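Local coordinates for RING-type domain-containing protein (Chaetomium thermophilum, PDB 6Z3U) that probably activates a cyclin-dependent kinase as the MAT1-like subunit of the CAK complex, this chain being a piece of the longer RING-domain protein, at residues I47-A50 with M51-F55; E21-P25 with S26-Y30. All blocks are in the same frame, centred on the assembly; numbering follows the deposited sequence.

Overall arrangement
Contact 2 comes first along the chain: the loop 21-24 leads into helix 25-31, which H24 caps at its N-terminus. Contact 1 follows in series, inside helix 43-55, near the centre of the chain. The centres lie about 15 Å apart, yet the contacts meet at their edges: I47 CD1 packs on L22 O at 3.6 Å, and M51 CE on L22 CD1 at 3.7 Å. The chain has no strands and four separate helices, and residues of both contacts reach the cyclin-domain and kinase-domain chains. This is consistent with a segment that takes its place by bridging its two partners in the CAK complex.

Contact 1 of 2, residues I47-A50 with M51-F55; sequences ISRA and MFEAF
R49 and E53, one helical turn apart, form an i to i+4 salt bridge on helix 43-55. R49 CB starts away from residues 51-55, and with CG anti to the backbone N (chi1 -177°) the chain runs out extended to NE. All along it the partner is a single oxygen, E53 OE2: R49 CG lies 3.7 Å from it, NE 4.0 Å, CZ 3.5 Å and NH1 3.9 Å, and R49 NH2 closes to 3.1 Å of E53 OE2. That oxygen stands above the guanidinium, toward its rim, rather than in its plane, with guanidinium and carboxylate 84° apart, so the attraction is electrostatic and not a directed hydrogen bond. The other carboxylate oxygen, OE1, bridges to R190 of the cyclin-domain chain, whereas R49 packs on F215 of the kinase-domain chain. Beneath, i to i+4 backbone bonds run from I47 O to A54 N, among them E53 N to R49 O (170° at the hydrogen). I47 CG2 and M51 CG make an apolar contact at 4.3 Å, while on another side F52 meets R11 of the cyclin-domain chain in a cation-pi contact. At the last bridging turn, A54 N donates to A50 O at 2.9 Å.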
loop_
_atom_site.group_PDB
_atom_site.type_symbol
_atom_site.label_atom_id
_atom_site.label_comp_id
_atom_site.label_asym_id
_atom_site.label_seq_id
_atom_site.Cartn_x
_atom_site.Cartn_y
_atom_site.Cartn_z
ATOM N N ILE C 47 -0.031 -14.203 10.701
ATOM C CA ILE C 47 1.083 -14.466 11.607
ATOM C C ILE C 47 2.405 -14.165 10.914
ATOM O O ILE C 47 3.304 -13.548 11.496
ATOM C CB ILE C 47 1.033 -15.921 12.112
ATOM C CG1 ILE C 47 -0.261 -16.175 12.893
ATOM C CG2 ILE C 47 2.255 -16.226 12.969
ATOM C CD1 ILE C 47 -0.500 -17.634 13.243
ATOM N N SER C 48 2.541 -14.596 9.657
ATOM C CA SER C 48 3.749 -14.293 8.900
ATOM C C SER C 48 3.916 -12.796 8.698
ATOM O O SER C 48 5.043 -12.291 8.687
ATOM C CB SER C 48 3.708 -15.004 7.549
ATOM O OG SER C 48 3.499 -16.395 7.711
ATOM N N ARG C 49 2.806 -12.074 8.536
ATOM C CA ARG C 49 2.871 -10.629 8.345
ATOM C C ARG C 49 3.323 -9.927 9.617
ATOM O O ARG C 49 4.133 -8.994 9.564
ATOM C CB ARG C 49 1.502 -10.122 7.890
ATOM C CG ARG C 49 1.409 -8.635 7.584
ATOM C CD ARG C 49 0.207 -8.361 6.684
ATOM N NE ARG C 49 -0.367 -7.031 6.868
ATOM C CZ ARG C 49 0.152 -5.911 6.375
ATOM N NH1 ARG C 49 -0.453 -4.752 6.589
ATOM N NH2 ARG C 49 1.280 -5.945 5.679
ATOM N N ALA C 50 2.821 -10.370 10.772
ATOM C CA ALA C 50 3.204 -9.751 12.037
ATOM C C ALA C 50 4.670 -10.017 12.361
ATOM O O ALA C 50 5.409 -9.100 12.736
ATOM C CB ALA C 50 2.305 -10.266 13.161
ATOM N N MET C 51 5.108 -11.271 12.217
ATOM C CA MET C 51 6.480 -11.624 12.568
ATOM C C MET C 51 7.490 -10.856 11.721
ATOM O O MET C 51 8.532 -10.423 12.226
ATOM C CB MET C 51 6.683 -13.130 12.410
ATOM C CG MET C 51 5.917 -13.963 13.425
ATOM S SD MET C 51 6.550 -13.783 15.101
ATOM C CE MET C 51 7.943 -14.910 15.059
ATOM N N PHE C 52 7.201 -10.676 10.431
ATOM C CA PHE C 52 8.098 -9.903 9.580
ATOM C C PHE C 52 8.229 -8.473 10.085
ATOM O O PHE C 52 9.339 -7.973 10.301
ATOM C CB PHE C 52 7.592 -9.919 8.137
ATOM C CG PHE C 52 8.401 -9.067 7.203
ATOM C CD1 PHE C 52 9.613 -9.517 6.709
ATOM C CD2 PHE C 52 7.946 -7.819 6.814
ATOM C CE1 PHE C 52 10.359 -8.736 5.847
ATOM C CE2 PHE C 52 8.687 -7.033 5.950
ATOM C CZ PHE C 52 9.895 -7.493 5.467
ATOM N N GLU C 53 7.097 -7.799 10.289
ATOM C CA GLU C 53 7.134 -6.409 10.725
ATOM C C GLU C 53 7.744 -6.273 12.111
ATOM O O GLU C 53 8.303 -5.220 12.440
ATOM C CB GLU C 53 5.722 -5.822 10.688
ATOM C CG GLU C 53 5.132 -5.774 9.280
ATOM C CD GLU C 53 3.680 -5.338 9.255
ATOM O OE1 GLU C 53 3.150 -4.958 10.318
ATOM O OE2 GLU C 53 3.067 -5.385 8.167
ATOM N N ALA C 54 7.653 -7.321 12.936
ATOM C CA ALA C 54 8.238 -7.267 14.272
ATOM C C ALA C 54 9.761 -7.295 14.226
ATOM O O ALA C 54 10.415 -6.785 15.141
ATOM C CB ALA C 54 7.719 -8.426 15.123
ATOM N N PHE C 55 10.341 -7.887 13.181
ATOM C CA PHE C 55 11.786 -7.979 13.046
ATOM C C PHE C 55 12.340 -7.207 11.858
ATOM O O PHE C 55 13.562 -7.037 11.772
ATOM C CB PHE C 55 12.218 -9.450 12.919
ATOM C CG PHE C 55 12.062 -10.240 14.187
ATOM C CD1 PHE C 55 10.856 -10.842 14.502
ATOM C CD2 PHE C 55 13.128 -10.389 15.060
ATOM C CE1 PHE C 55 10.712 -11.574 15.668
ATOM C CE2 PHE C 55 12.991 -11.118 16.228
ATOM C CZ PHE C 55 11.782 -11.711 16.531
#

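Contact 2 of 2, residues E21-P25 with S26-Y30; sequences ELNHP and SLDKY
S26 N donates to H24 ND1 at 3.1 Å, a side-chain N-cap for helix 25-31, which is only weakly bonded over 26-30. Holding CG anti to the backbone N (chi1 -171°) carries the H24 ring to this first turn, where S26 N is tilted 16° from the imidazole plane. The S26 side chain turns back to the same ring, its OG 2.7 Å from H24 ND1, while P25 CD lies over one ring face. Next, L27 N donates to H24 O at 2.8 Å, and L27 CD1 comes within 3.4 Å of N23 OD1. D28 follows with two weak bonds: its N donates to P25 O, and its OD1 accepts from N23 ND2 at 3.1 Å. K29 folds back, NZ meeting S26 O on a lone pair. At its far edge H24 NE2 is hydrogen-bonded to E214 of the cyclin-domain chain. Replacing H24 by an alanine would probably leave S26 N without its capping acceptor and cost E214 of that chain a partner. Because ND1 accepts from S26 N, it should carry no proton, which is consistent with a neutral imidazole whose hydrogen sits on NE2, facing the carboxylate of E214 of the cyclin-domain chain.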
loop_
_atom_site.group_PDB
_atom_site.type_symbol
_atom_site.label_atom_id
_atom_site.label_comp_id
_atom_site.label_asym_id
_atom_site.label_seq_id
_atom_site.Cartn_x
_atom_site.Cartn_y
_atom_site.Cartn_z
ATOM N N GLU C 21 3.583 -23.351 16.098
ATOM C CA GLU C 21 3.093 -23.134 17.453
ATOM C C GLU C 21 2.684 -21.692 17.725
ATOM O O GLU C 21 2.067 -21.429 18.763
ATOM C CB GLU C 21 4.159 -23.547 18.473
ATOM C CG GLU C 21 5.373 -22.631 18.504
ATOM C CD GLU C 21 6.450 -23.117 19.454
ATOM O OE1 GLU C 21 7.278 -23.955 19.038
ATOM O OE2 GLU C 21 6.468 -22.660 20.617
ATOM N N LEU C 22 3.006 -20.757 16.835
ATOM C CA LEU C 22 2.646 -19.363 17.059
ATOM C C LEU C 22 1.135 -19.182 16.966
ATOM O O LEU C 22 0.501 -19.636 16.009
ATOM C CB LEU C 22 3.351 -18.467 16.041
ATOM C CG LEU C 22 4.879 -18.450 16.109
ATOM C CD1 LEU C 22 5.458 -17.641 14.963
ATOM C CD2 LEU C 22 5.354 -17.893 17.441
ATOM N N ASN C 23 0.559 -18.520 17.967
ATOM C CA ASN C 23 -0.857 -18.177 17.955
ATOM C C ASN C 23 -1.112 -17.151 19.049
ATOM O O ASN C 23 -0.323 -17.009 19.988
ATOM C CB ASN C 23 -1.747 -19.408 18.157
ATOM C CG ASN C 23 -3.195 -19.147 17.784
ATOM O OD1 ASN C 23 -3.492 -18.242 17.007
ATOM N ND2 ASN C 23 -4.105 -19.936 18.342
ATOM N N HIS C 24 -2.237 -16.444 18.919
ATOM C CA HIS C 24 -2.615 -15.378 19.836
ATOM C C HIS C 24 -4.100 -15.549 20.145
ATOM O O HIS C 24 -4.901 -15.760 19.215
ATOM C CB HIS C 24 -2.339 -14.002 19.224
ATOM C CG HIS C 24 -2.491 -12.866 20.186
ATOM N ND1 HIS C 24 -3.720 -12.392 20.591
ATOM C CD2 HIS C 24 -1.568 -12.103 20.818
ATOM C CE1 HIS C 24 -3.548 -11.390 21.434
ATOM N NE2 HIS C 24 -2.251 -11.195 21.588
ATOM N N PRO C 25 -4.507 -15.466 21.415
ATOM C CA PRO C 25 -5.912 -15.761 21.743
ATOM C C PRO C 25 -6.903 -14.871 21.017
ATOM O O PRO C 25 -8.054 -15.278 20.810
ATOM C CB PRO C 25 -5.971 -15.553 23.263
ATOM C CG PRO C 25 -4.812 -14.665 23.577
ATOM C CD PRO C 25 -3.742 -15.038 22.600
ATOM N N SER C 26 -6.495 -13.658 20.634
ATOM C CA SER C 26 -7.378 -12.793 19.861
ATOM C C SER C 26 -7.749 -13.425 18.525
ATOM O O SER C 26 -8.811 -13.120 17.969
ATOM C CB SER C 26 -6.716 -11.432 19.639
ATOM O OG SER C 26 -5.568 -11.546 18.817
ATOM N N LEU C 27 -6.891 -14.300 17.992
ATOM C CA LEU C 27 -7.211 -14.977 16.740
ATOM C C LEU C 27 -8.268 -16.055 16.938
ATOM O O LEU C 27 -9.072 -16.306 16.034
ATOM C CB LEU C 27 -5.953 -15.601 16.137
ATOM C CG LEU C 27 -4.921 -14.663 15.517
ATOM C CD1 LEU C 27 -3.731 -15.460 15.005
ATOM C CD2 LEU C 27 -5.540 -13.855 14.393
ATOM N N ASP C 28 -8.280 -16.696 18.109
ATOM C CA ASP C 28 -9.186 -17.813 18.345
ATOM C C ASP C 28 -10.628 -17.468 17.997
ATOM O O ASP C 28 -11.374 -18.331 17.518
ATOM C CB ASP C 28 -9.086 -18.257 19.807
ATOM C CG ASP C 28 -7.681 -18.691 20.191
ATOM O OD1 ASP C 28 -6.840 -18.859 19.279
ATOM O OD2 ASP C 28 -7.420 -18.861 21.402
ATOM N N LYS C 29 -11.042 -16.215 18.215
ATOM C CA LYS C 29 -12.429 -15.853 17.942
ATOM C C LYS C 29 -12.756 -16.024 16.463
ATOM O O LYS C 29 -13.852 -16.471 16.106
ATOM C CB LYS C 29 -12.717 -14.409 18.364
ATOM C CG LYS C 29 -11.762 -13.797 19.383
ATOM C CD LYS C 29 -12.282 -12.457 19.899
ATOM C CE LYS C 29 -12.321 -11.391 18.811
ATOM N NZ LYS C 29 -10.974 -10.851 18.486
ATOM N N TYR C 30 -11.810 -15.678 15.589
ATOM C CA TYR C 30 -12.044 -15.686 14.152
ATOM C C TYR C 30 -11.806 -17.051 13.520
ATOM O O TYR C 30 -12.504 -17.408 12.564
ATOM C CB TYR C 30 -11.149 -14.642 13.477
ATOM C CG TYR C 30 -11.362 -13.240 13.999
ATOM C CD1 TYR C 30 -12.426 -12.468 13.554
ATOM C CD2 TYR C 30 -10.501 -12.687 14.937
ATOM C CE1 TYR C 30 -12.628 -11.185 14.026
ATOM C CE2 TYR C 30 -10.694 -11.404 15.417
ATOM C CZ TYR C 30 -11.760 -10.656 14.958
ATOM O OH TYR C 30 -11.962 -9.376 15.430
#